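Local coordinates for Ras-3 from Cryphonectria parasitica (Cryphonectria parasitica, PDB 4KU4), which belongs to the Ras family of P-loop nucleotide-binding proteins and holds guanosine-5'-diphosphate together with a magnesium ion, at residues A[17-22]-A[28-33]; A[53-58]-A[62-67]; A[77-82]-A[105-110]. All coordinates share one frame; numbering follows the deposited sequence.

Contact 1: A[17-22]-A[28-33]; sequences IAMLGE and TSLTVN. With MG (magnesium ion), chain D; GDP (guanosine-5'-diphosphate), chain C.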
loop_
_atom_site.group_PDB
_atom_site.type_symbol
_atom_site.label_atom_id
_atom_site.label_comp_id
_atom_site.label_asym_id
_atom_site.label_seq_id
_atom_site.Cartn_x
_atom_site.Cartn_y
_atom_site.Cartn_z
ATOM N N ILE A 17 4.308 -4.085 6.563
ATOM C CA ILE A 17 3.967 -3.398 5.335
ATOM C C ILE A 17 4.324 -1.919 5.432
ATOM O O ILE A 17 4.044 -1.275 6.448
ATOM C CB ILE A 17 2.457 -3.482 5.082
ATOM C CG1 ILE A 17 1.980 -4.932 5.185
ATOM C CG2 ILE A 17 2.140 -2.888 3.748
ATOM C CD1 ILE A 17 0.485 -5.087 5.058
ATOM N N ALA A 18 4.930 -1.371 4.377
ATOM C CA ALA A 18 5.145 0.073 4.322
ATOM C C ALA A 18 4.190 0.774 3.333
ATOM O O ALA A 18 3.959 0.285 2.235
ATOM C CB ALA A 18 6.624 0.404 4.016
ATOM N N MET A 19 3.620 1.901 3.756
ATOM C CA MET A 19 2.901 2.804 2.851
ATOM C C MET A 19 3.874 3.725 2.138
ATOM O O MET A 19 4.738 4.313 2.766
ATOM C CB MET A 19 1.925 3.668 3.633
ATOM C CG MET A 19 1.050 2.879 4.562
ATOM S SD MET A 19 -0.046 1.773 3.664
ATOM C CE MET A 19 -1.123 2.951 2.859
ATOM N N LEU A 20 3.735 3.826 0.826
ATOM C CA LEU A 20 4.481 4.830 0.046
ATOM C C LEU A 20 3.523 5.594 -0.859
ATOM O O LEU A 20 2.421 5.118 -1.149
ATOM C CB LEU A 20 5.571 4.162 -0.794
ATOM C CG LEU A 20 6.643 3.366 -0.053
ATOM C CD1 LEU A 20 7.476 2.499 -1.017
ATOM C CD2 LEU A 20 7.521 4.295 0.769
ATOM N N GLY A 21 3.952 6.775 -1.299
ATOM C CA GLY A 21 3.139 7.652 -2.122
ATOM C C GLY A 21 3.351 9.121 -1.784
ATOM O O GLY A 21 3.773 9.461 -0.679
ATOM N N GLU A 22 3.054 10.002 -2.735
ATOM C CA GLU A 22 3.184 11.433 -2.472
ATOM C C GLU A 22 2.219 11.892 -1.392
ATOM O O GLU A 22 1.268 11.190 -1.049
ATOM C CB GLU A 22 2.915 12.240 -3.739
ATOM C CG GLU A 22 4.021 12.196 -4.760
ATOM C CD GLU A 22 3.831 13.244 -5.842
ATOM O OE1 GLU A 22 2.664 13.518 -6.211
ATOM O OE2 GLU A 22 4.844 13.801 -6.311
ATOM N N THR A 28 -2.411 7.855 5.127
ATOM C CA THR A 28 -2.894 7.827 6.503
ATOM C C THR A 28 -4.355 7.391 6.609
ATOM O O THR A 28 -4.699 6.560 7.460
ATOM C CB THR A 28 -2.737 9.201 7.172
ATOM O OG1 THR A 28 -1.353 9.561 7.196
ATOM C CG2 THR A 28 -3.267 9.135 8.614
ATOM N N SER A 29 -5.198 7.948 5.742
ATOM C CA SER A 29 -6.627 7.639 5.719
ATOM C C SER A 29 -6.879 6.143 5.478
ATOM O O SER A 29 -7.696 5.525 6.165
ATOM C CB SER A 29 -7.352 8.500 4.669
ATOM O OG SER A 29 -7.290 9.875 5.024
ATOM N N LEU A 30 -6.145 5.566 4.531
ATOM C CA LEU A 30 -6.246 4.136 4.244
ATOM C C LEU A 30 -5.878 3.300 5.467
ATOM O O LEU A 30 -6.570 2.347 5.808
ATOM C CB LEU A 30 -5.342 3.759 3.067
ATOM C CG LEU A 30 -5.846 4.104 1.669
ATOM C CD1 LEU A 30 -4.696 4.026 0.677
ATOM C CD2 LEU A 30 -6.971 3.173 1.253
ATOM N N THR A 31 -4.777 3.666 6.121
ATOM C CA THR A 31 -4.257 2.891 7.240
ATOM C C THR A 31 -5.178 2.980 8.456
ATOM O O THR A 31 -5.393 1.995 9.148
ATOM C CB THR A 31 -2.847 3.363 7.648
ATOM O OG1 THR A 31 -1.987 3.412 6.500
ATOM C CG2 THR A 31 -2.245 2.413 8.660
ATOM N N VAL A 32 -5.694 4.173 8.721
ATOM C CA VAL A 32 -6.608 4.411 9.840
ATOM C C VAL A 32 -7.937 3.685 9.599
ATOM O O VAL A 32 -8.519 3.092 10.507
ATOM C CB VAL A 32 -6.821 5.940 10.029
ATOM C CG1 VAL A 32 -7.967 6.218 10.967
ATOM C CG2 VAL A 32 -5.539 6.591 10.528
ATOM N N ASN A 33 -8.394 3.699 8.356
ATOM C CA ASN A 33 -9.577 2.930 7.977
ATOM C C ASN A 33 -9.371 1.430 8.162
ATOM O O ASN A 33 -10.164 0.771 8.833
ATOM C CB ASN A 33 -10.012 3.260 6.544
ATOM C CG ASN A 33 -11.295 2.541 6.140
ATOM O OD1 ASN A 33 -11.262 1.443 5.559
ATOM N ND2 ASN A 33 -12.433 3.156 6.445
HETATM MG MG MG D . -0.225 11.001 5.991
HETATM P PB GDP C . -1.621 11.276 2.894
HETATM O O1B GDP C . -1.453 10.584 4.226
HETATM O O2B GDP C . -1.213 10.325 1.773
HETATM O O3B GDP C . -0.789 12.542 2.845
HETATM O O3A GDP C . -3.187 11.641 2.704
HETATM P PA GDP C . -4.313 11.822 3.869
HETATM O O1A GDP C . -4.763 10.495 4.441
HETATM O O2A GDP C . -3.872 12.766 4.961
HETATM O "O5'" GDP C . -5.540 12.436 3.042
HETATM C "C5'" GDP C . -5.353 13.679 2.359
HETATM C "C4'" GDP C . -6.732 14.234 2.040
HETATM O "O4'" GDP C . -7.366 13.300 1.191
HETATM C "C3'" GDP C . -7.616 14.373 3.263
HETATM O "O3'" GDP C . -8.413 15.566 3.145
HETATM C "C2'" GDP C . -8.514 13.162 3.190
HETATM O "O2'" GDP C . -9.784 13.401 3.793
HETATM C "C1'" GDP C . -8.640 12.962 1.694
HETATM N N9 GDP C . -8.878 11.556 1.307
HETATM C C8 GDP C . -8.093 10.496 1.582
HETATM N N7 GDP C . -8.615 9.370 1.043
HETATM C C5 GDP C . -9.746 9.717 0.403
HETATM C C6 GDP C . -10.788 9.026 -0.371
HETATM O O6 GDP C . -10.721 7.801 -0.564
HETATM N N1 GDP C . -11.795 9.756 -0.870
HETATM C C2 GDP C . -11.902 11.071 -0.680
HETATM N N2 GDP C . -12.969 11.711 -1.217
HETATM N N3 GDP C . -10.983 11.778 0.026
HETATM C C4 GDP C . -9.915 11.157 0.578
HETATM O O HOH W 1 -1.683 12.543 6.557
HETATM O O HOH W 2 0.919 12.512 4.859
HETATM O O HOH W 3 0.737 11.548 7.833
HETATM O O HOH W 4 1.122 9.425 5.390
#
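Met19 and Thr31 meet where the first strand and first helix of the Ras fold pack together, the strand-loop-helix unit that carries the P-loop. The contact is buried and contains no hydrogen bond between the segments. Met19 CG lies 3.6 Å from Thr31 OG1, and the two side chains slide past each other in opposite directions. Bends at both chi2 and chi3 (-65° and -68°) bring CE of Met19 back to 3.8 Å from the same Thr31 OG1. These are van der Waals approaches, because the hydroxyl is hydrogen-bonded to Lys27 O, one helical turn back. The methyl CE of Met19 ends 4.3 Å from Leu30 CB, and Val92 and Phe186 also touch the Met19 side chain.

Hydrogen bonds to guanosine-5'-diphosphate come from the start of the helix. Thr28 N reaches O1B nearly straight (171°), while Ser29 grips O1A twice, through its amide N and through OG at 2.7 Å.

Magnesium is six-coordinate, its ligands being Thr28 OG1, O1B of the nucleotide and four waters, two of which donate to phosphate oxygens O2A and O3B. Asp68 OD2 is hydrogen-bonded to the same hydroxyl from the second shell, and the Thr28 OG1 to magnesium bond measures 2.2 Å.

Contact 2: A[53-58]-A[62-67]; sequences RQCVID and SHLEIL
Gln54 and His63 form a non-hydrogen-bonded antiparallel pair whose side chains meet on one face of the sheet. His63 CG stands anti to the backbone N (chi1 -166°), which swings the imidazole back toward the neighbouring strand. There Gln54 CG sits over the ring centre, 3.6 Å from the centroid and 8° off the normal, a CH-pi contact over the face. Beyond CG the extended glutamine chain crosses the ring at a slant and keeps its amide near CE1 and ND1, the amide plane turned moderately from that of the imidazole. A hydrogen bond from ND1 to Gly11 O fixes the rotation of the ring from outside the hairpin.

The other face carries Arg53, Cys55, Ser62 and Leu64. Cys55 SG takes the position between backbone N and carbonyl carbon and lies 4.2 Å from Leu64 CG. Ile57 points toward the partner strand and joins this group through CD1, which lies 3.7 Å from Ser62 OG and also touches Leu64 CD2. The Ser62 hydroxyl finds its main polar partner in Ile60 O. Phe187 of helix 182-196 packs on Cys55, Ile57 and Leu64. Arg53 leads away from the partner strand: its NE donates to Gln54 O from above the carbonyl plane, and NH2 forms a salt bridge with Glu183.

Two reciprocal pairs of backbone bonds set the register. Arg53 and Leu64 exchange N-H and C=O bonds, with Leu64 N to Arg53 O at 2.9 Å. Cys55 and Ser62 do likewise, and Ser62 N to Cys55 O is 2.8 Å. The strand directions make 146°, which fits a twisted antiparallel ladder: the beta hairpin that puts strand 50-57, the one antiparallel strand, at the margin of the Ras-type sheet.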
loop_
_atom_site.group_PDB
_atom_site.type_symbol
_atom_site.label_atom_id
_atom_site.label_comp_id
_atom_site.label_asym_id
_atom_site.label_seq_id
_atom_site.Cartn_x
_atom_site.Cartn_y
_atom_site.Cartn_z
ATOM N N ARG A 53 -3.178 -4.102 12.559
ATOM C CA ARG A 53 -4.456 -4.765 12.314
ATOM C C ARG A 53 -4.320 -6.261 12.597
ATOM O O ARG A 53 -3.570 -6.971 11.923
ATOM C CB ARG A 53 -4.917 -4.536 10.868
ATOM C CG ARG A 53 -6.139 -5.392 10.447
ATOM C CD ARG A 53 -7.449 -4.881 11.037
ATOM N NE ARG A 53 -8.546 -5.827 10.809
ATOM C CZ ARG A 53 -9.373 -5.793 9.767
ATOM N NH1 ARG A 53 -10.321 -6.709 9.646
ATOM N NH2 ARG A 53 -9.256 -4.857 8.840
ATOM N N GLN A 54 -5.023 -6.735 13.621
ATOM C CA GLN A 54 -5.178 -8.162 13.817
ATOM C C GLN A 54 -6.359 -8.560 12.957
ATOM O O GLN A 54 -7.391 -7.872 12.956
ATOM C CB GLN A 54 -5.463 -8.486 15.287
ATOM C CG GLN A 54 -4.299 -8.181 16.200
ATOM C CD GLN A 54 -4.493 -8.730 17.608
ATOM O OE1 GLN A 54 -5.123 -8.097 18.459
ATOM N NE2 GLN A 54 -3.939 -9.908 17.857
ATOM N N CYS A 55 -6.196 -9.639 12.203
ATOM C CA CYS A 55 -7.242 -10.092 11.293
ATOM C C CYS A 55 -7.044 -11.562 10.987
ATOM O O CYS A 55 -6.073 -12.181 11.429
ATOM C CB CYS A 55 -7.200 -9.277 9.983
ATOM S SG CYS A 55 -5.548 -9.186 9.202
ATOM N N VAL A 56 -7.993 -12.118 10.243
ATOM C CA VAL A 56 -7.850 -13.442 9.669
ATOM C C VAL A 56 -7.915 -13.274 8.155
ATOM O O VAL A 56 -8.926 -12.816 7.622
ATOM C CB VAL A 56 -8.988 -14.385 10.114
ATOM C CG1 VAL A 56 -8.747 -15.783 9.571
ATOM C CG2 VAL A 56 -9.081 -14.421 11.629
ATOM N N ILE A 57 -6.820 -13.607 7.477
ATOM C CA ILE A 57 -6.763 -13.527 6.028
ATOM C C ILE A 57 -6.809 -14.930 5.437
ATOM O O ILE A 57 -5.908 -15.746 5.657
ATOM C CB ILE A 57 -5.473 -12.801 5.553
ATOM C CG1 ILE A 57 -5.406 -11.390 6.139
ATOM C CG2 ILE A 57 -5.440 -12.733 4.051
ATOM C CD1 ILE A 57 -3.969 -10.726 6.080
ATOM N N ASP A 58 -7.877 -15.221 4.702
ATOM C CA ASP A 58 -8.050 -16.539 4.104
ATOM C C ASP A 58 -7.778 -17.649 5.115
ATOM O O ASP A 58 -6.979 -18.545 4.862
ATOM C CB ASP A 58 -7.154 -16.693 2.865
ATOM C CG ASP A 58 -7.490 -15.695 1.783
ATOM O OD1 ASP A 58 -8.616 -15.149 1.817
ATOM O OD2 ASP A 58 -6.642 -15.457 0.897
ATOM N N SER A 62 -3.548 -13.339 11.166
ATOM C CA SER A 62 -2.415 -12.493 10.788
ATOM C C SER A 62 -2.429 -11.219 11.621
ATOM O O SER A 62 -3.479 -10.791 12.102
ATOM C CB SER A 62 -2.485 -12.131 9.304
ATOM O OG SER A 62 -2.782 -13.276 8.516
ATOM N N HIS A 63 -1.260 -10.615 11.791
ATOM C CA HIS A 63 -1.140 -9.363 12.533
ATOM C C HIS A 63 -0.246 -8.443 11.714
ATOM O O HIS A 63 0.963 -8.611 11.674
ATOM C CB HIS A 63 -0.558 -9.620 13.929
ATOM C CG HIS A 63 -0.706 -8.461 14.878
ATOM N ND1 HIS A 63 -0.415 -8.561 16.219
ATOM C CD2 HIS A 63 -1.115 -7.186 14.673
ATOM C CE1 HIS A 63 -0.645 -7.395 16.805
ATOM N NE2 HIS A 63 -1.071 -6.549 15.891
ATOM N N LEU A 64 -0.866 -7.490 11.038
ATOM C CA LEU A 64 -0.161 -6.601 10.133
ATOM C C LEU A 64 0.335 -5.392 10.915
ATOM O O LEU A 64 -0.393 -4.825 11.724
ATOM C CB LEU A 64 -1.093 -6.151 9.014
ATOM C CG LEU A 64 -1.957 -7.231 8.349
ATOM C CD1 LEU A 64 -2.830 -6.660 7.218
ATOM C CD2 LEU A 64 -1.069 -8.356 7.829
ATOM N N GLU A 65 1.591 -5.018 10.689
ATOM C CA GLU A 65 2.128 -3.779 11.230
ATOM C C GLU A 65 2.378 -2.879 10.029
ATOM O O GLU A 65 3.161 -3.215 9.141
ATOM C CB GLU A 65 3.423 -4.040 12.009
ATOM C CG GLU A 65 4.002 -2.814 12.713
ATOM C CD GLU A 65 4.962 -3.211 13.812
ATOM O OE1 GLU A 65 4.658 -2.940 14.995
ATOM O OE2 GLU A 65 6.009 -3.817 13.498
ATOM N N ILE A 66 1.697 -1.739 9.993
ATOM C CA ILE A 66 1.758 -0.880 8.814
ATOM C C ILE A 66 2.473 0.418 9.146
ATOM O O ILE A 66 2.030 1.185 9.998
ATOM C CB ILE A 66 0.338 -0.583 8.274
ATOM C CG1 ILE A 66 -0.352 -1.886 7.877
ATOM C CG2 ILE A 66 0.394 0.334 7.068
ATOM C CD1 ILE A 66 -1.709 -2.032 8.466
ATOM N N LEU A 67 3.593 0.640 8.466
ATOM C CA LEU A 67 4.333 1.886 8.569
ATOM C C LEU A 67 3.735 2.980 7.682
ATOM O O LEU A 67 3.821 2.926 6.460
ATOM C CB LEU A 67 5.805 1.651 8.214
ATOM C CG LEU A 67 6.708 2.858 8.457
ATOM C CD1 LEU A 67 6.861 3.137 9.936
ATOM C CD2 LEU A 67 8.064 2.647 7.802
#

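Contact 3: A[77-82]-A[105-110]; sequences ALREQW and ERLFEE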
loop_
_atom_site.group_PDB
_atom_site.type_symbol
_atom_site.label_atom_id
_atom_site.label_comp_id
_atom_site.label_asym_id
_atom_site.label_seq_id
_atom_site.Cartn_x
_atom_site.Cartn_y
_atom_site.Cartn_z
ATOM N N ALA A 77 16.656 9.320 1.030
ATOM C CA ALA A 77 17.411 8.417 1.895
ATOM C C ALA A 77 16.531 7.790 2.974
ATOM O O ALA A 77 16.645 6.597 3.259
ATOM C CB ALA A 77 18.600 9.143 2.529
ATOM N N LEU A 78 15.658 8.591 3.580
ATOM C CA LEU A 78 14.739 8.058 4.585
ATOM C C LEU A 78 13.806 7.022 3.952
ATOM O O LEU A 78 13.514 5.990 4.549
ATOM C CB LEU A 78 13.937 9.180 5.255
ATOM C CG LEU A 78 12.981 8.801 6.399
ATOM C CD1 LEU A 78 13.716 8.056 7.500
ATOM C CD2 LEU A 78 12.278 10.033 6.968
ATOM N N ARG A 79 13.354 7.283 2.730
ATOM C CA ARG A 79 12.496 6.325 2.047
ATOM C C ARG A 79 13.200 4.975 1.940
ATOM O O ARG A 79 12.573 3.929 2.071
ATOM C CB ARG A 79 12.085 6.834 0.667
ATOM C CG ARG A 79 10.996 6.017 0.016
ATOM C CD ARG A 79 10.467 6.719 -1.217
ATOM N NE ARG A 79 10.362 8.163 -1.026
ATOM C CZ ARG A 79 11.147 9.055 -1.628
ATOM N NH1 ARG A 79 10.992 10.356 -1.398
ATOM N NH2 ARG A 79 12.090 8.650 -2.462
ATOM N N GLU A 80 14.512 5.003 1.721
ATOM C CA GLU A 80 15.292 3.775 1.620
ATOM C C GLU A 80 15.305 2.976 2.929
ATOM O O GLU A 80 15.354 1.751 2.913
ATOM C CB GLU A 80 16.723 4.062 1.156
ATOM C CG GLU A 80 17.125 3.268 -0.078
ATOM C CD GLU A 80 18.614 2.971 -0.127
ATOM O OE1 GLU A 80 19.415 3.918 0.019
ATOM O OE2 GLU A 80 18.985 1.792 -0.316
ATOM N N GLN A 81 15.262 3.661 4.066
ATOM C CA GLN A 81 15.194 2.942 5.339
ATOM C C GLN A 81 13.824 2.280 5.471
ATOM O O GLN A 81 13.723 1.119 5.858
ATOM C CB GLN A 81 15.450 3.875 6.525
ATOM C CG GLN A 81 15.926 3.156 7.782
ATOM C CD GLN A 81 16.870 4.020 8.611
ATOM O OE1 GLN A 81 16.500 5.104 9.057
ATOM N NE2 GLN A 81 18.097 3.545 8.812
ATOM N N TRP A 82 12.782 3.025 5.126
ATOM C CA TRP A 82 11.426 2.491 5.162
ATOM C C TRP A 82 11.353 1.185 4.361
ATOM O O TRP A 82 10.683 0.224 4.758
ATOM C CB TRP A 82 10.433 3.508 4.595
ATOM C CG TRP A 82 10.333 4.832 5.331
ATOM C CD1 TRP A 82 10.641 5.079 6.635
ATOM C CD2 TRP A 82 9.858 6.073 4.787
ATOM N NE1 TRP A 82 10.394 6.404 6.935
ATOM C CE2 TRP A 82 9.909 7.031 5.817
ATOM C CE3 TRP A 82 9.391 6.463 3.528
ATOM C CZ2 TRP A 82 9.517 8.359 5.626
ATOM C CZ3 TRP A 82 9.000 7.778 3.340
ATOM C CH2 TRP A 82 9.064 8.710 4.382
ATOM N N GLU A 105 4.734 5.185 -9.876
ATOM C CA GLU A 105 5.537 4.382 -10.796
ATOM C C GLU A 105 7.026 4.515 -10.468
ATOM O O GLU A 105 7.744 3.520 -10.392
ATOM C CB GLU A 105 5.270 4.831 -12.228
ATOM C CG GLU A 105 6.009 4.038 -13.289
ATOM C CD GLU A 105 5.638 4.460 -14.699
ATOM O OE1 GLU A 105 4.923 5.474 -14.870
ATOM O OE2 GLU A 105 6.067 3.766 -15.647
ATOM N N ARG A 106 7.482 5.744 -10.257
ATOM C CA ARG A 106 8.858 5.976 -9.803
ATOM C C ARG A 106 9.177 5.283 -8.471
ATOM O O ARG A 106 10.262 4.730 -8.298
ATOM C CB ARG A 106 9.144 7.478 -9.701
ATOM C CG ARG A 106 9.023 8.220 -11.026
ATOM C CD ARG A 106 9.645 9.607 -10.925
ATOM N NE ARG A 106 8.911 10.468 -10.005
ATOM C CZ ARG A 106 7.960 11.315 -10.376
ATOM N NH1 ARG A 106 7.631 11.422 -11.653
ATOM N NH2 ARG A 106 7.349 12.064 -9.467
ATOM N N LEU A 107 8.231 5.322 -7.534
ATOM C CA LEU A 107 8.398 4.695 -6.231
ATOM C C LEU A 107 8.510 3.187 -6.345
ATOM O O LEU A 107 9.298 2.562 -5.647
ATOM C CB LEU A 107 7.239 5.072 -5.302
ATOM C CG LEU A 107 7.260 6.531 -4.894
ATOM C CD1 LEU A 107 5.919 6.969 -4.321
ATOM C CD2 LEU A 107 8.394 6.722 -3.886
ATOM N N PHE A 108 7.725 2.590 -7.228
ATOM C CA PHE A 108 7.865 1.161 -7.471
ATOM C C PHE A 108 9.310 0.812 -7.868
ATOM O O PHE A 108 9.890 -0.142 -7.355
ATOM C CB PHE A 108 6.891 0.688 -8.555
ATOM C CG PHE A 108 7.072 -0.746 -8.929
ATOM C CD1 PHE A 108 6.401 -1.746 -8.239
ATOM C CD2 PHE A 108 7.931 -1.103 -9.951
ATOM C CE1 PHE A 108 6.580 -3.074 -8.570
ATOM C CE2 PHE A 108 8.112 -2.424 -10.295
ATOM C CZ PHE A 108 7.435 -3.418 -9.592
ATOM N N GLU A 109 9.897 1.593 -8.771
ATOM C CA GLU A 109 11.274 1.316 -9.188
ATOM C C GLU A 109 12.253 1.463 -8.028
ATOM O O GLU A 109 13.169 0.658 -7.914
ATOM C CB GLU A 109 11.711 2.190 -10.373
ATOM C CG GLU A 109 12.508 1.445 -11.436
ATOM C CD GLU A 109 13.997 1.568 -11.219
ATOM O OE1 GLU A 109 14.763 1.027 -12.043
ATOM O OE2 GLU A 109 14.402 2.215 -10.229
ATOM N N GLU A 110 12.061 2.475 -7.175
ATOM C CA GLU A 110 12.868 2.602 -5.965
ATOM C C GLU A 110 12.770 1.340 -5.119
ATOM O O GLU A 110 13.774 0.835 -4.617
ATOM C CB GLU A 110 12.441 3.810 -5.112
ATOM C CG GLU A 110 12.901 5.178 -5.596
ATOM C CD GLU A 110 12.621 6.261 -4.562
ATOM O OE1 GLU A 110 12.379 5.904 -3.390
ATOM O OE2 GLU A 110 12.645 7.460 -4.910
#
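In the helical layer on one side of the Ras-type sheet, helix 77-84 meets helix 98-118 through the Arg79 side chain, which approaches Leu107 and Glu110. Arg79 starts extended, with CG anti to the backbone N, then bends at chi3 (-39°), which turns the guanidinium out of line with the first part of the chain. It crosses the side chains of both partners at about a right angle.

The polar part is a salt bridge carried by a single nitrogen. NH2 of Arg79 lies 2.9 Å from Glu110 OE1 and 2.8 Å from Glu110 OE2, facing both carboxylate oxygens. The bond to OE1 is well formed: its angle at hydrogen is 167°, it uses the syn lone pair, and OE1 lies in the guanidinium plane. OE2 approaches obliquely, and the two flat groups are turned 38° against each other, so this is not the coplanar two-nitrogen pairing.

The apolar part uses the aliphatic stem of the arginine. CD of Arg79 rests 3.4 Å from Leu107 CD2, and Leu20 of strand 15-20 touches Arg79 as well. Leu107 is buried at one side of the contact, whereas Glu110 is partly exposed.

With a summed buried surface of only 128 Å², this is a slender interhelical link, a salt bridge laid beside a leucine between two helices of the P-loop alpha/beta fold.

In the fold
Strand 15-20 connects all three contacts. On its edge toward strand 60-67, Ile17 O and Met19 N probably hydrogen-bond to Leu67 N and Leu67 O (2.8 and 2.9 Å), joining contact 1 to contact 2. At the same junction Ile66 CG2 packs 3.7 Å from Thr31 CG2. Toward contact 3, Leu20 CD2 lies 4.0 Å from Trp82 CE3, and Gly21 CA of the P-loop is 3.6 Å from Leu107 CD1. Contacts 2 and 3, with centres 23 Å apart, still touch through Leu67 and Trp82. Contact 1 holds the nucleotide and magnesium directly; in contact 3, the Leu107 side chain stays about 10 Å from guanosine-5'-diphosphate.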